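Side-chain contacts in probable CoA-transferase alpha subunit (Rhodococcus jostii, PDB 6COJ), which probably acts on coenzyme A thioesters together with a partner subunit, holding one such thioester in a pocket of this structure: residues Ala252-Ala257 with Glu265-His270; Lys103-Thr106 with Ala111-Glu114; Leu131-Ile136 with Arg153-Pro158; Val27-Ser32 with Lys212-Val217. The protein carries 1 engineered substitution. All coordinates share one frame; numbering follows the deposited sequence.

Contact 1 (Ala252-Ala257 with Glu265-His270); sequences AHFTLA and EKFQRH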
# COMPACT_ATOMS: atom_id res chain seq x y z
N ALA A 252 -19.99 7.36 -15.17
CA ALA A 252 -18.68 7.22 -15.77
C ALA A 252 -18.71 7.21 -17.29
O ALA A 252 -17.64 7.25 -17.91
CB ALA A 252 -17.98 5.95 -15.24
N HIS A 253 -19.89 7.18 -17.90
CA HIS A 253 -19.98 7.15 -19.36
C HIS A 253 -19.23 8.36 -19.93
O HIS A 253 -19.44 9.47 -19.46
CB HIS A 253 -21.45 7.21 -19.79
CG HIS A 253 -21.64 7.06 -21.27
ND1 HIS A 253 -21.53 8.13 -22.14
CD2 HIS A 253 -21.91 5.98 -22.03
CE1 HIS A 253 -21.72 7.70 -23.37
NE2 HIS A 253 -21.96 6.40 -23.33
N PHE A 254 -18.38 8.18 -20.95
CA PHE A 254 -18.27 6.98 -21.78
C PHE A 254 -17.11 6.06 -21.44
O PHE A 254 -16.72 5.23 -22.28
CB PHE A 254 -18.17 7.40 -23.26
CG PHE A 254 -17.24 8.56 -23.51
CD1 PHE A 254 -15.87 8.36 -23.68
CD2 PHE A 254 -17.74 9.86 -23.57
CE1 PHE A 254 -15.02 9.44 -23.92
CE2 PHE A 254 -16.89 10.95 -23.80
CZ PHE A 254 -15.53 10.73 -23.98
N THR A 255 -16.54 6.16 -20.24
CA THR A 255 -15.50 5.23 -19.83
C THR A 255 -16.13 3.97 -19.22
O THR A 255 -17.32 3.93 -18.92
CB THR A 255 -14.53 5.90 -18.85
OG1 THR A 255 -15.18 6.19 -17.59
CG2 THR A 255 -14.02 7.20 -19.46
N LEU A 256 -15.32 2.93 -19.06
CA LEU A 256 -15.84 1.71 -18.45
C LEU A 256 -16.03 1.88 -16.94
O LEU A 256 -15.53 2.83 -16.33
CB LEU A 256 -14.97 0.49 -18.79
CG LEU A 256 -13.48 0.47 -18.41
CD1 LEU A 256 -13.27 0.30 -16.91
CD2 LEU A 256 -12.77 -0.65 -19.18
N ALA A 257 -16.73 0.94 -16.31
CA ALA A 257 -17.02 1.09 -14.89
C ALA A 257 -17.12 -0.26 -14.20
O ALA A 257 -18.12 -0.61 -13.57
CB ALA A 257 -18.29 1.92 -14.67
N GLU A 265 -17.55 2.18 -26.67
CA GLU A 265 -16.48 2.36 -27.65
C GLU A 265 -16.94 3.22 -28.82
O GLU A 265 -16.21 4.11 -29.28
CB GLU A 265 -15.99 1.00 -28.15
CG GLU A 265 -15.40 0.09 -27.07
CD GLU A 265 -14.00 0.50 -26.65
OE1 GLU A 265 -13.46 -0.12 -25.72
OE2 GLU A 265 -13.46 1.45 -27.25
N LYS A 266 -18.16 2.97 -29.32
CA LYS A 266 -18.68 3.74 -30.44
C LYS A 266 -18.81 5.22 -30.08
O LYS A 266 -18.49 6.09 -30.89
CB LYS A 266 -20.02 3.16 -30.89
CG LYS A 266 -19.92 1.90 -31.76
CD LYS A 266 -19.87 0.62 -30.94
CE LYS A 266 -18.95 -0.42 -31.56
NZ LYS A 266 -18.65 -1.57 -30.67
N PHE A 267 -19.27 5.51 -28.86
CA PHE A 267 -19.42 6.91 -28.49
C PHE A 267 -18.07 7.58 -28.25
O PHE A 267 -17.89 8.75 -28.58
CB PHE A 267 -20.33 7.11 -27.27
CG PHE A 267 -20.73 8.54 -27.08
CD1 PHE A 267 -21.75 9.09 -27.84
CD2 PHE A 267 -20.04 9.36 -26.20
CE1 PHE A 267 -22.10 10.42 -27.69
CE2 PHE A 267 -20.39 10.69 -26.05
CZ PHE A 267 -21.42 11.22 -26.80
N GLN A 268 -17.12 6.86 -27.66
CA GLN A 268 -15.80 7.45 -27.49
C GLN A 268 -15.18 7.79 -28.84
O GLN A 268 -14.56 8.84 -29.00
CB GLN A 268 -14.87 6.55 -26.68
CG GLN A 268 -13.51 7.18 -26.51
CD GLN A 268 -12.67 6.47 -25.49
OE1 GLN A 268 -12.78 6.74 -24.30
NE2 GLN A 268 -11.81 5.58 -25.95
N ARG A 269 -15.35 6.91 -29.83
CA ARG A 269 -14.90 7.22 -31.18
C ARG A 269 -15.56 8.49 -31.70
O ARG A 269 -14.91 9.32 -32.34
CB ARG A 269 -15.15 6.05 -32.12
CG ARG A 269 -14.11 4.96 -32.00
CD ARG A 269 -14.20 3.96 -33.13
NE ARG A 269 -15.45 3.21 -33.12
CZ ARG A 269 -15.61 2.04 -32.51
NH1 ARG A 269 -14.61 1.49 -31.83
NH2 ARG A 269 -16.78 1.43 -32.58
N HIS A 270 -16.86 8.67 -31.42
CA HIS A 270 -17.56 9.87 -31.87
C HIS A 270 -17.02 11.12 -31.18
O HIS A 270 -16.85 12.17 -31.81
CB HIS A 270 -19.06 9.72 -31.63
CG HIS A 270 -19.87 10.89 -32.09
ND1 HIS A 270 -20.00 11.24 -33.41
CD2 HIS A 270 -20.60 11.80 -31.39
CE1 HIS A 270 -20.77 12.31 -33.52
NE2 HIS A 270 -21.14 12.66 -32.30
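Phe254 lays one flank of its ring against Phe267 and the other flank along Gln268. With His253 the two phenylalanines form an aromatic cluster, which pins the loop 252-257 to the first turns of helix 265-274. The closest approach joins Phe254 CD2 to Phe267 CD2 at 3.5 Å; this places Phe254 at the edge of the Phe267 ring, although the two planes, inclined by 54°, make neither a stack nor a T-shaped pair. His253 comes in obliquely beside them, its CE1 3.7 Å from the same Phe267 CD2. The peptide bond between His253 and Phe254 is cis, and it folds Phe254 back beside His253, so that Phe254 CB lies 3.5 Å above the plane of the imidazole, toward its rim. Phe254 CG is held between its own backbone N and carbonyl carbon (chi1 43°), which turns the ring out to the helix. Flat, apolar phenylalanines fill this buried space, while His253 and Gln268 also need polar partners: His253 bonds to Tyr296 and Asp264, and Gln268 to Ser43 and the carbonyl of Leu91. Shortening Phe254 to an alanine would probably open a gap between Phe267 and Gln268 and leave the Phe267 ring freer to turn. The extended Gln268 chain crosses the Phe254 ring with its amide plane nearly perpendicular to it (85°), its CB 3.6 Å from Phe254 CD1, and its OE1 reaches the ring edge in plane, 3.5 Å from Phe254 CE1.

Contact 2 (Lys103-Thr106 with Ala111-Glu114); sequences KART and AVRE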
# COMPACT_ATOMS: atom_id res chain seq x y z
N LYS A 103 -4.31 18.83 -28.70
CA LYS A 103 -4.43 20.19 -29.19
C LYS A 103 -3.91 21.20 -28.17
O LYS A 103 -3.21 22.15 -28.54
CB LYS A 103 -5.88 20.49 -29.58
CG LYS A 103 -6.26 19.88 -30.92
CD LYS A 103 -7.77 19.69 -31.07
CE LYS A 103 -8.40 20.81 -31.87
NZ LYS A 103 -8.26 22.13 -31.20
N ALA A 104 -4.23 21.01 -26.89
CA ALA A 104 -3.73 21.92 -25.87
C ALA A 104 -2.21 21.86 -25.78
O ALA A 104 -1.55 22.89 -25.58
CB ALA A 104 -4.36 21.60 -24.52
N ARG A 105 -1.63 20.66 -25.94
CA ARG A 105 -0.18 20.50 -25.88
C ARG A 105 0.50 21.17 -27.07
O ARG A 105 1.47 21.93 -26.89
CB ARG A 105 0.15 19.01 -25.84
CG ARG A 105 -0.24 18.34 -24.52
CD ARG A 105 0.83 18.56 -23.47
NE ARG A 105 2.02 17.78 -23.77
CZ ARG A 105 3.27 18.21 -23.63
NH1 ARG A 105 3.53 19.45 -23.22
NH2 ARG A 105 4.27 17.39 -23.92
N THR A 106 0.03 20.89 -28.28
CA THR A 106 0.69 21.46 -29.46
C THR A 106 0.50 22.97 -29.54
O THR A 106 1.30 23.64 -30.20
CB THR A 106 0.23 20.75 -30.74
OG1 THR A 106 -1.19 20.89 -30.90
CG2 THR A 106 0.59 19.26 -30.68
N ALA A 111 0.95 24.04 -18.96
CA ALA A 111 2.27 23.70 -18.45
C ALA A 111 2.16 22.28 -17.91
O ALA A 111 1.21 21.97 -17.18
CB ALA A 111 2.65 24.65 -17.31
N VAL A 112 3.09 21.42 -18.29
CA VAL A 112 3.00 20.01 -17.90
C VAL A 112 4.08 19.64 -16.90
O VAL A 112 5.24 20.06 -17.02
CB VAL A 112 2.95 19.02 -19.08
CG1 VAL A 112 1.77 19.33 -20.01
CG2 VAL A 112 4.26 19.02 -19.85
N ARG A 113 3.67 18.86 -15.90
CA ARG A 113 4.61 18.13 -15.05
C ARG A 113 4.38 16.64 -15.29
O ARG A 113 3.92 15.90 -14.40
CB ARG A 113 4.46 18.54 -13.59
CG ARG A 113 4.77 20.01 -13.34
CD ARG A 113 6.23 20.37 -13.64
NE ARG A 113 6.48 21.79 -13.41
CZ ARG A 113 6.37 22.73 -14.34
NH1 ARG A 113 6.05 22.39 -15.58
NH2 ARG A 113 6.60 24.00 -14.03
N GLU A 114 4.67 16.23 -16.51
CA GLU A 114 4.58 14.84 -16.92
C GLU A 114 5.56 14.02 -16.09
O GLU A 114 6.67 14.48 -15.77
CB GLU A 114 4.91 14.77 -18.41
CG GLU A 114 4.79 13.40 -19.03
CD GLU A 114 4.87 13.44 -20.54
OE1 GLU A 114 4.21 14.32 -21.14
OE2 GLU A 114 5.60 12.62 -21.13
O HOH W 1 4.18 14.45 -23.79
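The Arg105 guanidinium carries Val112 on one face, with Val112 CG2 3.5 Å from Arg105 NH1 and Val112 CG1 3.7 Å from the same nitrogen. Glu114 approaches obliquely, its carboxylate turned 82° from the guanidinium plane. Because Glu114 OE1 lies well out of that plane, 4.1 Å from Arg105 NH2, no N-H points at it and the opposite charges only lie near each other. A water joins them instead: it accepts from Arg105 NH2 at 2.9 Å and donates to Glu114 OE1 at 2.7 Å. Arg105 reaches this place by bending at chi2 and chi3 (-83° and -71°), which swings the guanidinium across Val112. A branched valine suits the spot, offering two methyls to a flat cation whose polar needs are met elsewhere. Arg105 NE and NH1 bond to the chain of another protein, as does Glu114 OE2, while Tyr86 bonds to Glu114 OE1. A leucine in place of Arg105 would probably leave Glu114 without its nearby positive charge, and the bridging water and the neighbouring chain each without a donor. The helix 99-106 and strand 111-114 complete a beta-alpha-beta crossover from strand 81-86 to the outermost strand of the parallel sheet in this chain, here used as part of an interface between subunits, with the side chain of Glu114 about 10 Å from the bound coenzyme A thioester.

Contact 3 (Leu131-Ile136 with Arg153-Pro158); sequences LPFLPI and RTVTSP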
# COMPACT_ATOMS: atom_id res chain seq x y z
N LEU A 131 3.43 13.59 4.22
CA LEU A 131 4.87 13.68 4.08
C LEU A 131 5.23 14.62 2.94
O LEU A 131 4.49 14.72 1.96
CB LEU A 131 5.47 12.30 3.79
CG LEU A 131 5.33 11.29 4.92
CD1 LEU A 131 5.70 9.90 4.45
CD2 LEU A 131 6.20 11.70 6.10
N PRO A 132 6.37 15.31 3.02
CA PRO A 132 6.73 16.25 1.94
C PRO A 132 7.25 15.57 0.69
O PRO A 132 7.22 16.18 -0.39
CB PRO A 132 7.82 17.13 2.58
CG PRO A 132 8.39 16.26 3.69
CD PRO A 132 7.25 15.42 4.19
N PHE A 133 7.74 14.34 0.80
CA PHE A 133 8.24 13.60 -0.35
C PHE A 133 8.26 12.13 0.01
O PHE A 133 8.21 11.75 1.19
CB PHE A 133 9.66 14.04 -0.72
CG PHE A 133 10.71 13.52 0.25
CD1 PHE A 133 10.94 14.17 1.45
CD2 PHE A 133 11.43 12.37 -0.04
CE1 PHE A 133 11.87 13.68 2.36
CE2 PHE A 133 12.36 11.88 0.86
CZ PHE A 133 12.58 12.53 2.06
N LEU A 134 8.38 11.30 -1.02
CA LEU A 134 8.81 9.91 -0.87
C LEU A 134 9.86 9.64 -1.93
O LEU A 134 9.77 10.16 -3.05
CB LEU A 134 7.64 8.93 -1.06
CG LEU A 134 6.64 8.83 0.10
CD1 LEU A 134 5.40 8.04 -0.31
CD2 LEU A 134 7.31 8.19 1.32
N PRO A 135 10.89 8.86 -1.61
CA PRO A 135 11.93 8.56 -2.59
C PRO A 135 11.43 7.50 -3.56
O PRO A 135 10.64 6.63 -3.21
CB PRO A 135 13.06 7.97 -1.74
CG PRO A 135 12.31 7.32 -0.58
CD PRO A 135 11.15 8.23 -0.30
N ILE A 136 11.93 7.58 -4.79
CA ILE A 136 11.55 6.63 -5.83
C ILE A 136 12.65 6.61 -6.88
O ILE A 136 13.34 7.61 -7.10
CB ILE A 136 10.16 6.99 -6.43
CG1 ILE A 136 9.65 5.88 -7.36
CG2 ILE A 136 10.21 8.31 -7.19
CD1 ILE A 136 8.14 5.96 -7.67
N ARG A 153 13.45 17.47 -7.23
CA ARG A 153 14.79 17.37 -6.68
C ARG A 153 15.08 15.92 -6.28
O ARG A 153 14.18 15.08 -6.21
CB ARG A 153 14.95 18.31 -5.47
CG ARG A 153 14.80 19.78 -5.84
CD ARG A 153 14.71 20.69 -4.63
NE ARG A 153 14.64 22.08 -5.08
CZ ARG A 153 14.40 23.13 -4.29
NH1 ARG A 153 14.20 22.97 -2.99
NH2 ARG A 153 14.37 24.35 -4.81
N THR A 154 16.35 15.64 -6.01
CA THR A 154 16.75 14.32 -5.54
C THR A 154 16.92 14.33 -4.02
O THR A 154 16.93 15.37 -3.37
CB THR A 154 18.05 13.86 -6.20
OG1 THR A 154 19.10 14.79 -5.90
CG2 THR A 154 17.87 13.76 -7.70
N VAL A 155 17.06 13.13 -3.47
CA VAL A 155 17.36 12.94 -2.06
C VAL A 155 18.36 11.81 -1.96
O VAL A 155 18.23 10.79 -2.64
CB VAL A 155 16.08 12.66 -1.24
CG1 VAL A 155 15.37 11.41 -1.74
CG2 VAL A 155 16.42 12.53 0.25
N THR A 156 19.39 11.99 -1.13
CA THR A 156 20.41 10.98 -0.94
C THR A 156 20.16 10.18 0.34
O THR A 156 19.82 10.74 1.38
CB THR A 156 21.79 11.64 -0.88
OG1 THR A 156 22.02 12.29 -2.14
CG2 THR A 156 22.88 10.61 -0.65
N SER A 157 20.29 8.86 0.23
CA SER A 157 20.13 8.00 1.39
C SER A 157 21.15 8.34 2.47
O SER A 157 22.35 8.46 2.16
CB SER A 157 20.34 6.55 0.99
OG SER A 157 20.24 5.71 2.13
N PRO A 158 20.74 8.47 3.73
CA PRO A 158 21.72 8.60 4.81
C PRO A 158 22.43 7.30 5.12
O PRO A 158 23.37 7.33 5.93
CB PRO A 158 20.89 9.08 6.00
CG PRO A 158 19.53 8.57 5.73
CD PRO A 158 19.35 8.53 4.23
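Val155 reaches toward Phe133 and Pro135 mainly through its CG1 methyl, 4.0 Å from Phe133 CE2 and 4.1 Å from Pro135 CB. These residues belong to the two outer strands of a three-stranded antiparallel sheet, 133-136 and 153-156. Strand 168-173 runs between the two and bonds to each through its backbone. Phe133 and Val155 both touch Ala171 of that middle strand, whose small side chain suits a place where a ring and a branched side chain meet across it. Phe133 CG occupies the position between its backbone N and carbonyl carbon (chi1 74°), and the ring crosses the valine at about a right angle. Val155 CG1 takes the equivalent position on its own residue (chi1 59°), while CG2, anti to the backbone N, lies a little farther off, 4.2 Å from Phe133 CE2. Even this buried part is modest in extent, with separations of ordinary van der Waals size. Beyond it the character changes. Thr156, which is exposed, turns its hydroxyl to Thr168, and the partly exposed Arg153 forms a salt bridge with Asp150 and bonds to the Pro158 carbonyl of the second subunit. Pro135 also packs on its counterpart, Pro135 of the second subunit, so the apolar patch adjoins the interface of the two copies. The chemistry is purely apolar: with neither charge nor hydrogen bond between these two strands, their side chains bring shape and hydrophobic cover, and direction comes from the backbone ladder of the middle strand.

Contact 4 (Val27-Ser32 with Lys212-Val217); sequences VGELRS and KRFVSV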
# COMPACT_ATOMS: atom_id res chain seq x y z
N VAL A 27 -19.73 20.72 -7.77
CA VAL A 27 -18.86 21.64 -8.49
C VAL A 27 -18.95 23.04 -7.89
O VAL A 27 -17.97 23.81 -7.94
CB VAL A 27 -19.17 21.58 -10.00
CG1 VAL A 27 -18.42 22.67 -10.78
CG2 VAL A 27 -18.79 20.19 -10.51
N GLY A 28 -20.09 23.39 -7.29
CA GLY A 28 -20.23 24.65 -6.58
C GLY A 28 -19.30 24.81 -5.39
O GLY A 28 -19.11 25.93 -4.91
N GLU A 29 -18.74 23.71 -4.88
CA GLU A 29 -17.74 23.75 -3.82
C GLU A 29 -16.33 23.94 -4.35
O GLU A 29 -15.41 24.16 -3.55
CB GLU A 29 -17.78 22.45 -3.01
CG GLU A 29 -19.05 22.26 -2.19
CD GLU A 29 -19.33 23.45 -1.30
OE1 GLU A 29 -20.37 24.12 -1.50
OE2 GLU A 29 -18.51 23.73 -0.40
N LEU A 30 -16.14 23.83 -5.66
CA LEU A 30 -14.83 24.02 -6.27
C LEU A 30 -14.64 25.48 -6.65
O LEU A 30 -15.60 26.25 -6.75
CB LEU A 30 -14.69 23.13 -7.51
CG LEU A 30 -15.00 21.65 -7.27
CD1 LEU A 30 -14.92 20.90 -8.58
CD2 LEU A 30 -14.05 21.04 -6.22
N ARG A 31 -13.39 25.86 -6.85
CA ARG A 31 -13.05 27.24 -7.17
C ARG A 31 -11.98 27.25 -8.24
O ARG A 31 -11.13 26.36 -8.31
CB ARG A 31 -12.51 27.99 -5.94
CG ARG A 31 -13.44 28.00 -4.74
CD ARG A 31 -14.63 28.91 -4.99
NE ARG A 31 -15.46 29.06 -3.80
CZ ARG A 31 -16.55 28.35 -3.55
NH1 ARG A 31 -17.24 28.56 -2.43
NH2 ARG A 31 -16.97 27.44 -4.42
N SER A 32 -12.02 28.29 -9.08
CA SER A 32 -10.97 28.47 -10.06
C SER A 32 -9.62 28.53 -9.35
O SER A 32 -9.52 29.04 -8.23
CB SER A 32 -11.21 29.75 -10.87
OG SER A 32 -12.38 29.61 -11.67
N LYS A 212 -11.00 18.53 -0.10
CA LYS A 212 -12.43 18.35 -0.36
C LYS A 212 -12.61 17.17 -1.31
O LYS A 212 -11.97 17.12 -2.36
CB LYS A 212 -13.02 19.59 -1.03
CG LYS A 212 -12.89 20.89 -0.26
CD LYS A 212 -13.41 22.05 -1.12
CE LYS A 212 -12.94 23.40 -0.61
NZ LYS A 212 -13.37 23.65 0.79
N ARG A 213 -13.47 16.22 -0.94
CA ARG A 213 -13.55 14.95 -1.65
C ARG A 213 -14.98 14.70 -2.08
O ARG A 213 -15.89 14.64 -1.25
CB ARG A 213 -13.08 13.82 -0.73
CG ARG A 213 -11.56 13.75 -0.54
CD ARG A 213 -11.04 14.76 0.46
NE ARG A 213 -11.66 14.62 1.78
CZ ARG A 213 -11.24 13.77 2.71
NH1 ARG A 213 -10.19 12.99 2.47
NH2 ARG A 213 -11.85 13.71 3.88
N PHE A 214 -15.19 14.53 -3.39
CA PHE A 214 -16.51 14.26 -3.94
C PHE A 214 -16.49 12.93 -4.67
O PHE A 214 -15.64 12.71 -5.54
CB PHE A 214 -16.94 15.41 -4.85
CG PHE A 214 -16.99 16.71 -4.12
CD1 PHE A 214 -18.03 16.98 -3.25
CD2 PHE A 214 -15.92 17.59 -4.20
CE1 PHE A 214 -18.04 18.14 -2.53
CE2 PHE A 214 -15.93 18.77 -3.48
CZ PHE A 214 -16.99 19.04 -2.64
N VAL A 215 -17.39 12.03 -4.28
CA VAL A 215 -17.53 10.72 -4.91
C VAL A 215 -18.90 10.66 -5.56
O VAL A 215 -19.92 10.89 -4.90
CB VAL A 215 -17.32 9.55 -3.94
CG1 VAL A 215 -18.29 9.59 -2.77
CG2 VAL A 215 -17.44 8.22 -4.68
N SER A 216 -18.93 10.41 -6.86
CA SER A 216 -20.17 10.03 -7.51
C SER A 216 -20.25 8.51 -7.53
O SER A 216 -19.23 7.82 -7.61
CB SER A 216 -20.28 10.65 -8.92
OG SER A 216 -19.17 10.29 -9.74
N VAL A 217 -21.46 7.97 -7.40
CA VAL A 217 -21.66 6.53 -7.36
C VAL A 217 -22.81 6.16 -8.28
O VAL A 217 -23.74 6.95 -8.49
CB VAL A 217 -21.93 5.97 -5.94
CG1 VAL A 217 -20.73 6.18 -5.05
CG2 VAL A 217 -23.16 6.64 -5.34
O HOH W 2 -16.35 21.87 0.42
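Phe214 points its outer ring atoms at Glu29 and Leu30, where the chain leaves helix 23-28. The ring stands on strand 213-217 of the parallel, Rossmann-like sheet, so the contact seats the end of an early helix against a late strand. Phe214 CG is anti to its carbonyl carbon (chi1 -59°), which sends the ring out from the strand to place CZ 3.5 Å from Glu29 CB. Glu29 crosses the ring at about a right angle. Its chain then bends at chi2 (-54°), carrying the carboxylate away while CG remains 3.8 Å from Phe214 CZ; thus the methylenes of an exposed, charged residue serve as apolar cover. This describes one of two deposited conformers of Glu29. Leu30 lies antiparallel to the ring, its CD2 4.0 Å from Phe214 CE2, and its buried, branched end also touches Leu54 and Ala179, as befits a leucine buried between strand 177-184 and helix 48-56. Lys212 runs straight as far as CE, passing its CD 3.8 Å from Glu29 O, and a final bend at chi4 (-59°) turns the ammonium group aside. Long aliphatic lysine suits this half-open margin, where the methylenes pack and the charge stays near water. In the conformer described, one water donates to Glu29 OE2 but binds Lys212 NZ only weakly. The turn that follows helix 23-28 is tied down by Arg31, whose NH2 donates to two carbonyls, Gly28 O at 2.7 Å and Leu30 O at 3.0 Å.

From the N terminus, residues 27-32 open contact 4, which does not close until 212-217, some 180 residues later. Contacts 2 and 3 both form within that long loop, one after the other: contact 2 closes a short turn from helix 99-106 to strand 111-114, and contact 3 joins the outer strands of the small antiparallel sheet. Contact 1 follows once contact 4 has closed, tying the loop after strand 244-247 to helix 265-274. None of the four cross. Contacts 2 and 4 reach the same parallel sheet at different strands, their centres about 24 Å apart, whereas contacts 1 and 3 lie on opposite sides of the chain's centre.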